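Local coordinates for putative flagellar hook-associated protein (Vibrio parahaemolyticus, PDB 3PWX), which probably serves as a structural component of the bacterial flagellum, as a flagellin-family protein thought to be hook-associated, at residues A[97-109]-A[117-129]. Sequence-based numbering, arbitrary orientation.
With MG (magnesium ion), chain C.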
loop_
_atom_site.group_PDB
_atom_site.type_symbol
_atom_site.label_atom_id
_atom_site.label_comp_id
_atom_site.label_asym_id
_atom_site.label_seq_id
_atom_site.Cartn_x
_atom_site.Cartn_y
_atom_site.Cartn_z
ATOM N N HIS A 97 -3.783 -15.624 -15.609
ATOM C CA HIS A 97 -2.600 -15.238 -14.867
ATOM C C HIS A 97 -2.315 -16.110 -13.643
ATOM O O HIS A 97 -3.256 -16.518 -12.939
ATOM C CB HIS A 97 -2.717 -13.754 -14.492
ATOM C CG HIS A 97 -2.754 -12.860 -15.691
ATOM N ND1 HIS A 97 -3.631 -11.807 -15.807
ATOM C CD2 HIS A 97 -2.036 -12.881 -16.844
ATOM C CE1 HIS A 97 -3.435 -11.202 -16.968
ATOM N NE2 HIS A 97 -2.485 -11.843 -17.618
ATOM N N PHE A 98 -1.040 -16.409 -13.374
ATOM C CA PHE A 98 -0.704 -17.185 -12.173
ATOM C C PHE A 98 -0.810 -16.370 -10.886
ATOM O O PHE A 98 -0.053 -15.485 -10.635
ATOM C CB PHE A 98 0.638 -17.903 -12.289
ATOM C CG PHE A 98 0.627 -19.004 -13.294
ATOM C CD1 PHE A 98 0.129 -20.269 -12.960
ATOM C CD2 PHE A 98 1.043 -18.767 -14.593
ATOM C CE1 PHE A 98 0.090 -21.306 -13.931
ATOM C CE2 PHE A 98 1.013 -19.785 -15.545
ATOM C CZ PHE A 98 0.541 -21.051 -15.224
ATOM N N LEU A 99 -1.779 -16.711 -10.060
ATOM C CA LEU A 99 -2.075 -15.998 -8.838
ATOM C C LEU A 99 -0.880 -15.845 -7.894
ATOM O O LEU A 99 -0.778 -14.908 -7.144
ATOM C CB LEU A 99 -3.193 -16.808 -8.151
ATOM C CG LEU A 99 -4.630 -16.243 -8.172
ATOM C CD1 LEU A 99 -5.012 -15.451 -9.474
ATOM C CD2 LEU A 99 -5.687 -17.357 -7.816
ATOM N N PHE A 100 0.027 -16.805 -7.909
ATOM C CA PHE A 100 0.951 -16.936 -6.760
ATOM C C PHE A 100 2.375 -16.851 -7.164
ATOM O O PHE A 100 3.249 -17.221 -6.335
ATOM C CB PHE A 100 0.778 -18.256 -5.961
ATOM C CG PHE A 100 -0.451 -18.301 -5.159
ATOM C CD1 PHE A 100 -1.418 -19.246 -5.424
ATOM C CD2 PHE A 100 -0.680 -17.363 -4.112
ATOM C CE1 PHE A 100 -2.564 -19.297 -4.663
ATOM C CE2 PHE A 100 -1.830 -17.395 -3.401
ATOM C CZ PHE A 100 -2.778 -18.382 -3.674
ATOM N N SER A 101 2.596 -16.384 -8.391
ATOM C CA SER A 101 3.918 -16.244 -8.958
ATOM C C SER A 101 4.660 -14.905 -8.751
ATOM O O SER A 101 5.728 -14.655 -9.379
ATOM C CB SER A 101 3.827 -16.576 -10.462
ATOM O OG SER A 101 3.704 -18.011 -10.616
ATOM N N GLY A 102 4.165 -14.031 -7.894
ATOM C CA GLY A 102 4.854 -12.773 -7.772
ATOM C C GLY A 102 4.646 -11.987 -9.072
ATOM O O GLY A 102 3.556 -11.937 -9.584
ATOM N N THR A 103 5.673 -11.339 -9.625
ATOM C CA THR A 103 5.439 -10.561 -10.863
ATOM C C THR A 103 5.633 -11.358 -12.146
ATOM O O THR A 103 5.495 -10.805 -13.233
ATOM C CB THR A 103 6.312 -9.348 -10.974
ATOM O OG1 THR A 103 7.654 -9.722 -10.644
ATOM C CG2 THR A 103 5.789 -8.239 -10.073
ATOM N N LYS A 104 5.967 -12.627 -12.037
ATOM C CA LYS A 104 6.138 -13.481 -13.233
ATOM C C LYS A 104 4.771 -14.156 -13.563
ATOM O O LYS A 104 4.628 -15.390 -13.408
ATOM C CB LYS A 104 7.197 -14.551 -12.975
ATOM C CG LYS A 104 8.595 -14.125 -12.599
ATOM C CD LYS A 104 9.432 -15.403 -12.599
ATOM C CE LYS A 104 10.906 -15.204 -12.332
ATOM N NZ LYS A 104 11.617 -16.499 -12.663
ATOM N N THR A 105 3.796 -13.345 -13.998
ATOM C CA THR A 105 2.369 -13.691 -14.038
ATOM C C THR A 105 1.996 -14.759 -15.069
ATOM O O THR A 105 0.942 -15.399 -14.942
ATOM C CB THR A 105 1.489 -12.444 -14.305
ATOM O OG1 THR A 105 2.094 -11.675 -15.345
ATOM C CG2 THR A 105 1.341 -11.482 -13.024
ATOM N N ASP A 106 2.840 -14.958 -16.093
ATOM C CA ASP A 106 2.639 -16.053 -17.054
ATOM C C ASP A 106 3.488 -17.300 -16.766
ATOM O O ASP A 106 3.524 -18.248 -17.522
ATOM C CB ASP A 106 2.859 -15.547 -18.470
ATOM C CG ASP A 106 1.928 -14.419 -18.811
ATOM O OD1 ASP A 106 0.708 -14.664 -18.913
ATOM O OD2 ASP A 106 2.407 -13.269 -18.954
ATOM N N THR A 107 4.180 -17.303 -15.657
ATOM C CA THR A 107 4.955 -18.447 -15.367
ATOM C C THR A 107 4.401 -19.162 -14.111
ATOM O O THR A 107 4.114 -18.515 -13.106
ATOM C CB THR A 107 6.488 -18.146 -15.421
ATOM O OG1 THR A 107 7.119 -18.566 -14.226
ATOM C CG2 THR A 107 6.773 -16.689 -15.577
ATOM N N ALA A 108 4.189 -20.490 -14.237
ATOM C CA ALA A 108 3.748 -21.358 -13.138
ATOM C C ALA A 108 4.623 -21.137 -11.929
ATOM O O ALA A 108 5.818 -21.023 -12.068
ATOM C CB ALA A 108 3.862 -22.772 -13.566
ATOM N N ALA A 109 4.050 -21.068 -10.736
ATOM C CA ALA A 109 4.828 -20.810 -9.500
ATOM C C ALA A 109 5.768 -21.967 -9.164
ATOM O O ALA A 109 6.874 -21.742 -8.637
ATOM C CB ALA A 109 3.908 -20.594 -8.363
ATOM N N TYR A 117 10.716 -30.415 -6.985
ATOM C CA TYR A 117 9.917 -29.171 -7.096
ATOM C C TYR A 117 10.804 -27.961 -6.966
ATOM O O TYR A 117 11.585 -27.844 -6.025
ATOM C CB TYR A 117 8.749 -29.128 -6.119
ATOM C CG TYR A 117 7.759 -30.249 -6.331
ATOM C CD1 TYR A 117 6.749 -30.136 -7.286
ATOM C CD2 TYR A 117 7.840 -31.436 -5.572
ATOM C CE1 TYR A 117 5.830 -31.158 -7.472
ATOM C CE2 TYR A 117 6.923 -32.484 -5.750
ATOM C CZ TYR A 117 5.919 -32.336 -6.708
ATOM O OH TYR A 117 4.994 -33.341 -6.914
ATOM N N VAL A 118 10.720 -27.092 -7.956
ATOM C CA VAL A 118 11.476 -25.842 -7.947
ATOM C C VAL A 118 10.485 -24.633 -7.923
ATOM O O VAL A 118 9.521 -24.579 -8.702
ATOM C CB VAL A 118 12.471 -25.736 -9.155
ATOM C CG1 VAL A 118 12.806 -24.241 -9.471
ATOM C CG2 VAL A 118 13.732 -26.545 -8.903
ATOM N N VAL A 119 10.698 -23.664 -7.041
ATOM C CA VAL A 119 9.800 -22.518 -7.089
ATOM C C VAL A 119 10.205 -21.577 -8.175
ATOM O O VAL A 119 11.263 -20.950 -8.089
ATOM C CB VAL A 119 9.624 -21.811 -5.742
ATOM C CG1 VAL A 119 8.721 -20.608 -5.954
ATOM C CG2 VAL A 119 8.936 -22.760 -4.696
ATOM N N GLU A 120 9.396 -21.450 -9.223
ATOM C CA GLU A 120 9.783 -20.456 -10.249
ATOM C C GLU A 120 9.112 -19.114 -10.139
ATOM O O GLU A 120 9.540 -18.195 -10.801
ATOM C CB GLU A 120 9.618 -20.990 -11.653
ATOM C CG GLU A 120 10.886 -21.575 -12.218
ATOM C CD GLU A 120 10.559 -22.700 -13.174
ATOM O OE1 GLU A 120 9.363 -22.767 -13.568
ATOM O OE2 GLU A 120 11.450 -23.532 -13.507
ATOM N N GLY A 121 8.085 -18.976 -9.300
ATOM C CA GLY A 121 7.509 -17.673 -9.019
ATOM C C GLY A 121 8.592 -16.875 -8.330
ATOM O O GLY A 121 9.525 -17.494 -7.807
ATOM N N ASN A 122 8.485 -15.538 -8.320
ATOM C CA ASN A 122 9.362 -14.703 -7.519
ATOM C C ASN A 122 8.518 -14.209 -6.340
ATOM O O ASN A 122 7.399 -14.690 -6.152
ATOM C CB ASN A 122 10.014 -13.559 -8.366
ATOM C CG ASN A 122 8.982 -12.495 -8.849
ATOM O OD1 ASN A 122 8.005 -12.228 -8.161
ATOM N ND2 ASN A 122 9.181 -11.930 -10.012
ATOM N N SER A 123 9.005 -13.252 -5.544
ATOM C CA SER A 123 8.229 -12.866 -4.371
ATOM C C SER A 123 7.844 -11.372 -4.320
ATOM O O SER A 123 7.624 -10.759 -3.225
ATOM C CB SER A 123 8.929 -13.358 -3.120
ATOM O OG SER A 123 10.026 -12.522 -2.897
ATOM N N ASP A 124 7.751 -10.789 -5.518
ATOM C CA ASP A 124 7.359 -9.422 -5.710
ATOM C C ASP A 124 5.920 -9.157 -5.306
ATOM O O ASP A 124 5.026 -10.001 -5.508
ATOM C CB ASP A 124 7.502 -9.090 -7.190
ATOM C CG ASP A 124 8.936 -8.826 -7.591
ATOM O OD1 ASP A 124 9.829 -9.130 -6.764
ATOM O OD2 ASP A 124 9.160 -8.344 -8.732
ATOM N N VAL A 125 5.654 -7.959 -4.830
ATOM C CA VAL A 125 4.286 -7.621 -4.483
ATOM C C VAL A 125 3.714 -6.794 -5.602
ATOM O O VAL A 125 4.432 -6.059 -6.212
ATOM C CB VAL A 125 4.197 -6.826 -3.108
ATOM C CG1 VAL A 125 4.692 -7.764 -1.977
ATOM C CG2 VAL A 125 5.030 -5.605 -3.161
ATOM N N ARG A 126 2.458 -7.004 -5.934
ATOM C CA ARG A 126 1.700 -6.048 -6.692
ATOM C C ARG A 126 0.865 -5.258 -5.698
ATOM O O ARG A 126 0.514 -5.749 -4.557
ATOM C CB ARG A 126 0.721 -6.751 -7.628
ATOM C CG ARG A 126 1.302 -7.292 -8.926
ATOM C CD ARG A 126 1.595 -8.760 -8.836
ATOM N NE ARG A 126 0.679 -9.616 -9.583
ATOM C CZ ARG A 126 -0.007 -10.612 -9.028
ATOM N NH1 ARG A 126 -0.795 -11.412 -9.760
ATOM N NH2 ARG A 126 0.112 -10.829 -7.730
ATOM N N VAL A 127 0.521 -4.058 -6.139
ATOM C CA VAL A 127 -0.265 -3.103 -5.368
ATOM C C VAL A 127 -1.478 -2.636 -6.170
ATOM O O VAL A 127 -1.484 -2.600 -7.432
ATOM C CB VAL A 127 0.558 -1.831 -5.020
ATOM C CG1 VAL A 127 1.888 -2.210 -4.361
ATOM C CG2 VAL A 127 0.775 -0.984 -6.238
ATOM N N VAL A 128 -2.462 -2.200 -5.406
ATOM C CA VAL A 128 -3.669 -1.565 -5.888
ATOM C C VAL A 128 -3.884 -0.297 -5.085
ATOM O O VAL A 128 -3.761 -0.289 -3.811
ATOM C CB VAL A 128 -4.852 -2.565 -5.673
ATOM C CG1 VAL A 128 -6.204 -1.875 -5.498
ATOM C CG2 VAL A 128 -4.890 -3.500 -6.833
ATOM N N THR A 129 -4.237 0.761 -5.810
ATOM C CA THR A 129 -4.530 2.094 -5.236
ATOM C C THR A 129 -5.962 2.108 -4.712
ATOM O O THR A 129 -6.895 1.778 -5.453
ATOM C CB THR A 129 -4.380 3.159 -6.275
ATOM O OG1 THR A 129 -3.001 3.195 -6.633
ATOM C CG2 THR A 129 -4.768 4.553 -5.725
HETATM MG MG MG C . -1.311 -11.202 -19.447
HETATM O O HOH W 1 6.441 -17.151 -5.973
HETATM O O HOH W 2 0.662 -11.182 -18.184
HETATM O O HOH W 3 -0.969 -13.138 -19.925
HETATM O O HOH W 4 -3.035 -11.664 -20.129
#
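Asn-122 and Thr-103 grip each other through both ends of the asparagine amide. OD1 of Asn-122 accepts the backbone N of Thr-103 at 2.9 Å, while its ND2 donates almost within the amide plane to OG1 of Thr-103, at 2.8 Å and a fairly straight 162°. With chi1 at 68°, CG of Asn-122 sits between its own backbone N and carbonyl carbon, and OD1 can also take the N-H of Asp-124. That closes an Asx turn; the two N-H groups reach OD1 from opposite faces of the amide, and together with the ND2 bond they should hold the amide in one orientation. The hydroxyl of Thr-103 in turn donates a hydrogen bond to OD2 of Asp-124, 2.8 Å from OG1 and met from above the carboxylate plane.

Backbone bonds continue the seam. Asn-122 N donates to Ser-101 O, and Ala-109 O accepts two donors, Gly-121 N at 3.1 Å and Glu-120 N at 2.6 Å. Ser-101 to Lys-104 forms a type II' turn, which the Asx turn clasps at Thr-103. In the fold, this joins the loop after helix 71-89 to the chain linking two small beta hairpins, beside the long helices typical of flagellin-like proteins. Gly-121 lets the backbones close in, its CA 3.9 Å from CA of Ser-101, and bare Gly-102 leaves room for the Asn-122 amide.

Looser contacts flank the turn. The extended Lys-104 chain runs past the Asn-122 amide, and its NZ makes a weak bond to Glu-120 O. Arg-126, bent at chi2 and chi3, lays one guanidinium face under Gly-102 O, 3.6 Å from the plane, with CG2 of Thr-105 approaching obliquely.

At the start of 97-109, His-97 NE2 binds magnesium at 2.3 Å alongside three waters, two of them hydrogen-bonded to the Asp-106 carboxylate.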